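Long-range contact in tryptophane-5-halogenase (Microbispora sp. ATCC PTA-5024, PDB 5UAO), which probably catalyses the FAD-dependent chlorination of a tryptophan of the NAI-107 lanthipeptide at position 5 of its indole ring: residues 109-122 and 459-473. Numbering follows the deposited sequence.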
ATOM      1  N   TRP A 109      16.518 -13.557  23.091  1.00 26.34           N
ATOM      2  CA  TRP A 109      17.091 -12.988  21.912  1.00 27.20           C
ATOM      3  C   TRP A 109      17.617 -11.596  22.239  1.00 29.69           C
ATOM      4  O   TRP A 109      16.982 -10.853  22.984  1.00 27.37           O
ATOM      5  CB  TRP A 109      15.951 -12.837  20.891  1.00 27.09           C
ATOM      6  CG  TRP A 109      16.332 -12.809  19.417  1.00 26.41           C
ATOM      7  CD1 TRP A 109      16.725 -11.716  18.663  1.00 24.04           C
ATOM      8  CD2 TRP A 109      16.243 -13.914  18.486  1.00 24.85           C
ATOM      9  NE1 TRP A 109      16.932 -12.105  17.343  1.00 25.25           N
ATOM     10  CE2 TRP A 109      16.647 -13.440  17.216  1.00 23.80           C
ATOM     11  CE3 TRP A 109      15.922 -15.254  18.618  1.00 25.37           C
ATOM     12  CZ2 TRP A 109      16.692 -14.264  16.111  1.00 24.48           C
ATOM     13  CZ3 TRP A 109      15.936 -16.064  17.512  1.00 25.98           C
ATOM     14  CH2 TRP A 109      16.339 -15.593  16.276  1.00 24.26           C
ATOM     15  N   GLY A 110      18.713 -11.207  21.583  1.00 29.02           N
ATOM     16  CA  GLY A 110      19.337  -9.956  21.875  1.00 28.48           C
ATOM     17  C   GLY A 110      20.071  -9.943  23.209  1.00 26.28           C
ATOM     18  O   GLY A 110      20.242 -11.001  23.870  1.00 25.20           O
ATOM     19  N   SER A 111      20.542  -8.774  23.586  1.00 28.75           N
ATOM     20  CA  SER A 111      21.434  -8.671  24.728  1.00 33.79           C
ATOM     21  C   SER A 111      20.748  -8.487  26.051  1.00 38.41           C
ATOM     22  O   SER A 111      21.417  -8.626  27.079  1.00 38.16           O
ATOM     23  CB  SER A 111      22.517  -7.630  24.489  1.00 38.50           C
ATOM     24  OG  SER A 111      21.949  -6.341  24.345  1.00 48.29           O
ATOM     25  N   ARG A 112      19.429  -8.295  26.081  1.00 33.12           N
ATOM     26  CA  ARG A 112      18.726  -8.272  27.380  1.00 33.65           C
ATOM     27  C   ARG A 112      18.659  -9.657  27.990  1.00 35.00           C
ATOM     28  O   ARG A 112      18.157 -10.616  27.337  1.00 29.90           O
ATOM     29  CB  ARG A 112      17.288  -7.757  27.212  1.00 32.14           C
ATOM     30  CG  ARG A 112      17.176  -6.368  26.600  1.00 32.39           C
ATOM     31  CD  ARG A 112      15.784  -6.214  26.011  1.00 36.99           C
ATOM     32  NE  ARG A 112      15.515  -4.984  25.274  1.00 34.49           N
ATOM     33  CZ  ARG A 112      15.349  -3.833  25.865  1.00 30.46           C
ATOM     34  NH1 ARG A 112      15.467  -3.735  27.182  1.00 33.54           N
ATOM     35  NH2 ARG A 112      15.078  -2.788  25.148  1.00 31.45           N
ATOM     36  N   PRO A 113      19.137  -9.814  29.242  1.00 37.20           N
ATOM     37  CA  PRO A 113      19.108 -11.165  29.839  1.00 35.31           C
ATOM     38  C   PRO A 113      17.727 -11.800  29.842  1.00 34.26           C
ATOM     39  O   PRO A 113      17.615 -13.019  29.683  1.00 33.59           O
ATOM     40  CB  PRO A 113      19.566 -10.932  31.297  1.00 39.80           C
ATOM     41  CG  PRO A 113      20.230  -9.601  31.327  1.00 39.22           C
ATOM     42  CD  PRO A 113      19.896  -8.840  30.073  1.00 41.34           C
ATOM     43  N   GLU A 114      16.680 -10.988  30.021  1.00 31.97           N
ATOM     44  CA  GLU A 114      15.287 -11.500  30.061  1.00 32.08           C
ATOM     45  C   GLU A 114      14.662 -11.639  28.667  1.00 30.62           C
ATOM     46  O   GLU A 114      13.561 -12.115  28.531  1.00 28.08           O
ATOM     47  CB  GLU A 114      14.415 -10.557  30.908  1.00 35.42           C
ATOM     48  CG  GLU A 114      14.159  -9.135  30.357  1.00 37.12           C
ATOM     49  CD  GLU A 114      15.264  -8.065  30.617  1.00 45.75           C
ATOM     50  OE1 GLU A 114      16.496  -8.369  30.734  1.00 44.86           O
ATOM     51  OE2 GLU A 114      14.878  -6.856  30.702  1.00 52.94           O
ATOM     52  N   GLY A 115      15.349 -11.213  27.615  1.00 28.41           N
ATOM     53  CA  GLY A 115      14.705 -11.217  26.306  1.00 31.27           C
ATOM     54  C   GLY A 115      13.566 -10.197  26.238  1.00 27.55           C
ATOM     55  O   GLY A 115      13.560  -9.169  26.965  1.00 25.44           O
ATOM     56  N   PHE A 116      12.600 -10.457  25.358  1.00 24.98           N
ATOM     57  CA  PHE A 116      11.440  -9.549  25.180  1.00 26.29           C
ATOM     58  C   PHE A 116      10.347 -10.348  24.544  1.00 26.27           C
ATOM     59  O   PHE A 116      10.588 -11.432  24.016  1.00 26.00           O
ATOM     60  CB  PHE A 116      11.706  -8.300  24.302  1.00 25.38           C
ATOM     61  CG  PHE A 116      12.271  -8.628  22.941  1.00 24.93           C
ATOM     62  CD1 PHE A 116      13.635  -8.887  22.808  1.00 24.17           C
ATOM     63  CD2 PHE A 116      11.464  -8.737  21.819  1.00 24.92           C
ATOM     64  CE1 PHE A 116      14.195  -9.223  21.592  1.00 25.78           C
ATOM     65  CE2 PHE A 116      12.022  -9.065  20.578  1.00 25.09           C
ATOM     66  CZ  PHE A 116      13.387  -9.283  20.452  1.00 26.73           C
ATOM     67  N   VAL A 117       9.155  -9.791  24.575  1.00 24.96           N
ATOM     68  CA  VAL A 117       7.972 -10.461  24.047  1.00 24.62           C
ATOM     69  C   VAL A 117       7.353  -9.599  22.976  1.00 24.24           C
ATOM     70  O   VAL A 117       7.414  -8.368  23.031  1.00 25.77           O
ATOM     71  CB  VAL A 117       6.913 -10.817  25.149  1.00 26.67           C
ATOM     72  CG1 VAL A 117       7.504 -11.803  26.148  1.00 29.69           C
ATOM     73  CG2 VAL A 117       6.378  -9.600  25.842  1.00 29.36           C
ATOM     74  N   ALA A 118       6.773 -10.273  22.001  1.00 22.44           N
ATOM     75  CA  ALA A 118       6.173  -9.681  20.852  1.00 24.90           C
ATOM     76  C   ALA A 118       4.741 -10.180  20.732  1.00 24.33           C
ATOM     77  O   ALA A 118       4.509 -11.275  20.220  1.00 25.86           O
ATOM     78  CB  ALA A 118       6.965 -10.102  19.620  1.00 26.30           C
ATOM     79  N   PRO A 119       3.787  -9.338  21.072  1.00 26.81           N
ATOM     80  CA  PRO A 119       2.403  -9.724  21.100  1.00 27.53           C
ATOM     81  C   PRO A 119       1.638  -9.390  19.809  1.00 27.58           C
ATOM     82  O   PRO A 119       2.085  -8.598  19.004  1.00 30.19           O
ATOM     83  CB  PRO A 119       1.877  -8.915  22.292  1.00 28.31           C
ATOM     84  CG  PRO A 119       2.558  -7.614  22.103  1.00 32.60           C
ATOM     85  CD  PRO A 119       3.955  -7.958  21.599  1.00 31.50           C
ATOM     86  N   PHE A 120       0.444  -9.951  19.641  1.00 29.44           N
ATOM     87  CA  PHE A 120      -0.385  -9.679  18.462  1.00 30.70           C
ATOM     88  C   PHE A 120      -1.332  -8.452  18.619  1.00 34.88           C
ATOM     89  O   PHE A 120      -1.977  -8.066  17.644  1.00 39.59           O
ATOM     90  CB  PHE A 120      -1.303 -10.873  18.192  1.00 29.01           C
ATOM     91  CG  PHE A 120      -0.630 -12.063  17.558  1.00 26.35           C
ATOM     92  CD1 PHE A 120       0.005 -11.951  16.299  1.00 29.25           C
ATOM     93  CD2 PHE A 120      -0.707 -13.314  18.162  1.00 27.78           C
ATOM     94  CE1 PHE A 120       0.631 -13.070  15.721  1.00 31.82           C
ATOM     95  CE2 PHE A 120      -0.157 -14.447  17.559  1.00 28.22           C
ATOM     96  CZ  PHE A 120       0.527 -14.334  16.349  1.00 27.31           C
ATOM     97  N   ASP A 121      -1.456  -7.893  19.824  1.00 36.65           N
ATOM     98  CA  ASP A 121      -2.596  -6.987  20.167  1.00 39.51           C
ATOM     99  C   ASP A 121      -2.357  -5.478  20.183  1.00 47.19           C
ATOM    100  O   ASP A 121      -3.126  -4.693  20.806  1.00 51.82           O
ATOM    101  CB  ASP A 121      -3.107  -7.320  21.538  1.00 40.73           C
ATOM    102  CG  ASP A 121      -2.118  -6.953  22.628  1.00 38.24           C
ATOM    103  OD1 ASP A 121      -0.898  -6.835  22.350  1.00 33.94           O
ATOM    104  OD2 ASP A 121      -2.581  -6.811  23.775  1.00 37.68           O
ATOM    105  N   TRP A 122      -1.300  -5.054  19.541  1.00 42.95           N
ATOM    106  CA  TRP A 122      -1.211  -3.657  19.182  1.00 49.69           C
ATOM    107  C   TRP A 122      -2.537  -3.062  18.745  1.00 51.67           C
ATOM    108  O   TRP A 122      -3.231  -3.655  17.912  1.00 52.28           O
ATOM    109  CB  TRP A 122      -0.308  -3.577  18.011  1.00 55.14           C
ATOM    110  CG  TRP A 122       0.894  -3.124  18.421  1.00 64.66           C
ATOM    111  CD1 TRP A 122       1.926  -3.844  18.935  1.00 67.42           C
ATOM    112  CD2 TRP A 122       1.270  -1.759  18.428  1.00 71.50           C
ATOM    113  NE1 TRP A 122       2.964  -2.990  19.224  1.00 80.84           N
ATOM    114  CE2 TRP A 122       2.587  -1.702  18.910  1.00 77.94           C
ATOM    115  CE3 TRP A 122       0.625  -0.576  18.032  1.00 68.57           C
ATOM    116  CZ2 TRP A 122       3.286  -0.490  19.026  1.00 84.33           C
ATOM    117  CZ3 TRP A 122       1.303   0.613  18.134  1.00 79.53           C
ATOM    118  CH2 TRP A 122       2.631   0.655  18.635  1.00 83.59           C
ATOM    119  N   PHE A 459       1.122  -7.975   7.281  1.00 32.66           N
ATOM    120  CA  PHE A 459       0.474  -8.465   8.485  1.00 32.42           C
ATOM    121  C   PHE A 459       1.194  -7.951   9.745  1.00 30.39           C
ATOM    122  O   PHE A 459       0.563  -7.588  10.693  1.00 33.43           O
ATOM    123  CB  PHE A 459       0.392 -10.007   8.530  1.00 33.75           C
ATOM    124  CG  PHE A 459      -0.038 -10.491   9.842  1.00 31.93           C
ATOM    125  CD1 PHE A 459      -1.386 -10.401  10.212  1.00 36.79           C
ATOM    126  CD2 PHE A 459       0.883 -10.951  10.782  1.00 34.32           C
ATOM    127  CE1 PHE A 459      -1.816 -10.820  11.478  1.00 36.29           C
ATOM    128  CE2 PHE A 459       0.452 -11.323  12.067  1.00 33.69           C
ATOM    129  CZ  PHE A 459      -0.882 -11.229  12.413  1.00 35.53           C
ATOM    130  N   TYR A 460       2.519  -7.979   9.743  1.00 29.60           N
ATOM    131  CA  TYR A 460       3.357  -7.769  10.946  1.00 29.53           C
ATOM    132  C   TYR A 460       3.492  -6.270  11.246  1.00 28.66           C
ATOM    133  O   TYR A 460       3.565  -5.868  12.409  1.00 27.93           O
ATOM    134  CB  TYR A 460       4.744  -8.452  10.739  1.00 27.70           C
ATOM    135  CG  TYR A 460       4.631  -9.940  10.544  1.00 26.62           C
ATOM    136  CD1 TYR A 460       4.588 -10.818  11.628  1.00 26.20           C
ATOM    137  CD2 TYR A 460       4.550 -10.490   9.248  1.00 26.61           C
ATOM    138  CE1 TYR A 460       4.414 -12.207  11.429  1.00 25.23           C
ATOM    139  CE2 TYR A 460       4.399 -11.838   9.044  1.00 24.63           C
ATOM    140  CZ  TYR A 460       4.293 -12.698  10.135  1.00 28.00           C
ATOM    141  OH  TYR A 460       4.193 -14.044   9.895  1.00 25.64           O
ATOM    142  N   GLY A 461       3.631  -5.472  10.185  1.00 29.44           N
ATOM    143  CA  GLY A 461       3.480  -4.019  10.246  1.00 27.73           C
ATOM    144  C   GLY A 461       4.669  -3.338  10.875  1.00 27.50           C
ATOM    145  O   GLY A 461       5.665  -3.988  11.266  1.00 28.05           O
ATOM    146  N   LEU A 462       4.570  -2.016  10.967  1.00 28.39           N
ATOM    147  CA  LEU A 462       5.572  -1.212  11.582  1.00 27.01           C
ATOM    148  C   LEU A 462       5.749  -1.592  13.032  1.00 25.31           C
ATOM    149  O   LEU A 462       6.869  -1.510  13.549  1.00 25.27           O
ATOM    150  CB  LEU A 462       5.204   0.270  11.561  1.00 31.29           C
ATOM    151  CG  LEU A 462       5.427   0.952  10.254  1.00 35.01           C
ATOM    152  CD1 LEU A 462       4.972   2.377  10.448  1.00 40.97           C
ATOM    153  CD2 LEU A 462       6.903   0.855   9.842  1.00 32.75           C
ATOM    154  N   GLU A 463       4.656  -1.971  13.692  1.00 27.01           N
ATOM    155  CA  GLU A 463       4.724  -2.382  15.105  1.00 29.77           C
ATOM    156  C   GLU A 463       5.654  -3.598  15.284  1.00 26.98           C
ATOM    157  O   GLU A 463       6.394  -3.699  16.243  1.00 27.68           O
ATOM    158  CB  GLU A 463       3.299  -2.592  15.731  1.00 35.94           C
ATOM    159  CG  GLU A 463       2.383  -3.657  15.139  1.00 38.25           C
ATOM    160  CD  GLU A 463       1.623  -3.243  13.847  1.00 46.41           C
ATOM    161  OE1 GLU A 463       1.926  -2.173  13.285  1.00 40.79           O
ATOM    162  OE2 GLU A 463       0.727  -4.003  13.367  1.00 46.94           O
ATOM    163  N   GLY A 464       5.654  -4.516  14.335  1.00 25.42           N
ATOM    164  CA  GLY A 464       6.505  -5.668  14.440  1.00 25.75           C
ATOM    165  C   GLY A 464       7.963  -5.286  14.260  1.00 25.18           C
ATOM    166  O   GLY A 464       8.855  -5.771  14.977  1.00 25.12           O
ATOM    167  N   VAL A 465       8.211  -4.417  13.301  1.00 23.84           N
ATOM    168  CA  VAL A 465       9.596  -3.904  13.067  1.00 24.12           C
ATOM    169  C   VAL A 465      10.097  -3.149  14.310  1.00 24.56           C
ATOM    170  O   VAL A 465      11.215  -3.404  14.796  1.00 27.68           O
ATOM    171  CB  VAL A 465       9.668  -2.981  11.834  1.00 25.59           C
ATOM    172  CG1 VAL A 465      11.082  -2.398  11.664  1.00 29.48           C
ATOM    173  CG2 VAL A 465       9.277  -3.789  10.573  1.00 28.07           C
ATOM    174  N   ASP A 466       9.280  -2.259  14.843  1.00 26.44           N
ATOM    175  CA  ASP A 466       9.638  -1.529  16.067  1.00 28.53           C
ATOM    176  C   ASP A 466       9.955  -2.496  17.238  1.00 28.09           C
ATOM    177  O   ASP A 466      10.904  -2.294  17.978  1.00 27.81           O
ATOM    178  CB  ASP A 466       8.489  -0.646  16.480  1.00 28.61           C
ATOM    179  CG  ASP A 466       8.461   0.752  15.754  1.00 35.33           C
ATOM    180  OD1 ASP A 466       9.492   1.334  15.271  1.00 32.92           O
ATOM    181  OD2 ASP A 466       7.342   1.309  15.761  1.00 31.62           O
ATOM    182  N   THR A 467       9.177  -3.551  17.393  1.00 25.17           N
ATOM    183  CA  THR A 467       9.346  -4.401  18.565  1.00 27.68           C
ATOM    184  C   THR A 467      10.657  -5.149  18.470  1.00 28.49           C
ATOM    185  O   THR A 467      11.383  -5.222  19.445  1.00 28.10           O
ATOM    186  CB  THR A 467       8.156  -5.362  18.757  1.00 29.90           C
ATOM    187  OG1 THR A 467       6.963  -4.602  18.869  1.00 27.89           O
ATOM    188  CG2 THR A 467       8.320  -6.255  19.964  1.00 30.38           C
ATOM    189  N   LEU A 468      10.974  -5.663  17.287  1.00 26.42           N
ATOM    190  CA  LEU A 468      12.182  -6.414  17.065  1.00 27.78           C
ATOM    191  C   LEU A 468      13.393  -5.534  17.230  1.00 26.12           C
ATOM    192  O   LEU A 468      14.357  -5.942  17.848  1.00 25.66           O
ATOM    193  CB  LEU A 468      12.231  -7.102  15.663  1.00 23.20           C
ATOM    194  CG  LEU A 468      11.753  -8.535  15.748  1.00 26.48           C
ATOM    195  CD1 LEU A 468      12.677  -9.459  16.581  1.00 27.04           C
ATOM    196  CD2 LEU A 468      10.359  -8.596  16.321  1.00 27.94           C
ATOM    197  N   LEU A 469      13.323  -4.301  16.743  1.00 24.21           N
ATOM    198  CA  LEU A 469      14.505  -3.440  16.776  1.00 25.23           C
ATOM    199  C   LEU A 469      14.764  -2.888  18.239  1.00 25.33           C
ATOM    200  O   LEU A 469      15.863  -2.943  18.767  1.00 26.13           O
ATOM    201  CB  LEU A 469      14.318  -2.319  15.756  1.00 25.20           C
ATOM    202  CG  LEU A 469      14.422  -2.692  14.274  1.00 26.07           C
ATOM    203  CD1 LEU A 469      14.152  -1.402  13.468  1.00 27.97           C
ATOM    204  CD2 LEU A 469      15.816  -3.122  13.987  1.00 26.88           C
ATOM    205  N   LEU A 470      13.708  -2.512  18.922  1.00 27.13           N
ATOM    206  CA  LEU A 470      13.844  -2.009  20.298  1.00 27.70           C
ATOM    207  C   LEU A 470      14.124  -3.171  21.246  1.00 29.86           C
ATOM    208  O   LEU A 470      14.892  -3.054  22.222  1.00 26.26           O
ATOM    209  CB  LEU A 470      12.537  -1.280  20.702  1.00 28.26           C
ATOM    210  CG  LEU A 470      12.266   0.039  19.980  1.00 27.95           C
ATOM    211  CD1 LEU A 470      10.824   0.332  20.218  1.00 32.75           C
ATOM    212  CD2 LEU A 470      13.163   1.157  20.469  1.00 30.93           C
ATOM    213  N   GLY A 471      13.520  -4.320  20.966  1.00 27.74           N
ATOM    214  CA  GLY A 471      13.840  -5.529  21.781  1.00 25.79           C
ATOM    215  C   GLY A 471      15.282  -5.900  21.760  1.00 24.35           C
ATOM    216  O   GLY A 471      15.858  -6.370  22.761  1.00 26.28           O
ATOM    217  N   GLN A 472      15.877  -5.736  20.600  1.00 28.96           N
ATOM    218  CA  GLN A 472      17.292  -6.031  20.376  1.00 29.26           C
ATOM    219  C   GLN A 472      18.247  -4.846  20.643  1.00 30.60           C
ATOM    220  O   GLN A 472      19.463  -4.963  20.372  1.00 28.05           O
ATOM    221  CB  GLN A 472      17.468  -6.532  18.922  1.00 25.94           C
ATOM    222  CG  GLN A 472      16.978  -7.938  18.667  1.00 26.68           C
ATOM    223  CD  GLN A 472      17.090  -8.287  17.176  1.00 24.59           C
ATOM    224  OE1 GLN A 472      16.440  -7.688  16.295  1.00 28.53           O
ATOM    225  NE2 GLN A 472      17.918  -9.195  16.898  1.00 25.23           N
ATOM    226  N   GLU A 473      17.720  -3.754  21.228  1.00 32.43           N
ATOM    227  CA  GLU A 473      18.512  -2.561  21.690  1.00 33.48           C
ATOM    228  C   GLU A 473      19.343  -1.996  20.577  1.00 36.14           C
ATOM    229  O   GLU A 473      20.491  -1.669  20.756  1.00 36.94           O
ATOM    230  CB  GLU A 473      19.423  -2.897  22.866  1.00 35.20           C
ATOM    231  CG  GLU A 473      18.683  -3.446  24.071  1.00 40.12           C
ATOM    232  CD  GLU A 473      19.579  -3.636  25.279  1.00 41.15           C
ATOM    233  OE1 GLU A 473      20.293  -4.667  25.339  1.00 46.55           O
ATOM    234  OE2 GLU A 473      19.587  -2.749  26.151  1.00 46.80           O
TER
HETATM  235  O   HOH W   1      17.227  -8.310  23.966  1.00 28.45           O
HETATM  236  O   HOH W   2      21.054  -7.325  20.757  1.00 31.45           O
HETATM  237  O   HOH W   3      21.052  -5.347  28.021  1.00 53.43           O
HETATM  238  O   HOH W   4       5.381  -4.380  21.029  1.00 42.38           O
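Leu470 O, near the C-terminal end of helix 461-471, is gripped from opposite faces of its carbonyl plane: by Arg112 NH2 at 2.9 Å, in an almost straight bond, and by the backbone N of Glu473. One residue on, Gly471 O takes Arg112 NE at 2.9 Å, a more bent bond from above the carbonyl plane, and a water that also bridges Trp109 O and Arg112 N. Both oxygens lie in the guanidinium plane, which fixes its rotation, while NH1 bonds Gly137 O. Extended from CG to NE, the Arg112 chain reaches along the helix end, and Glu473 CG lies over one guanidinium face. An alanine in place of Arg112 would probably leave Leu470 O and Gly471 O without their side-chain donors and open a gap beneath Glu473. The Glu473 carboxylate turns instead to Ser111, whose OG donates to OE1 at 2.6 Å.

Further along, Phe116 lays its ring on the helix: Gly471 CA sits over the centre of one face, 3.6 Å from the centroid, in a CH-pi contact; Gly471 has no CB, and the ring fills the place one would take. Leu468 CD1 meets the ring edge at CZ (3.9 Å). With chi1 at -58°, Thr467 OG1 sits beside the backbone N and bonds back to Glu463 O, while CG2, anti to that N, meets Ala118 CB at 4.1 Å. At the far end, Glu463 CB lies 3.4 Å from the centroid of the five-membered ring of the poorly ordered Trp122.

Strand 116-119, an edge strand of a mixed sheet beside strand 104-108, runs antiparallel to helix 461-471 (177° between the short axes), whose C-terminus closes in a Schellman motif with Glu473 as its C-prime residue, joining sheet and helix within the tryptophan halogenase fold.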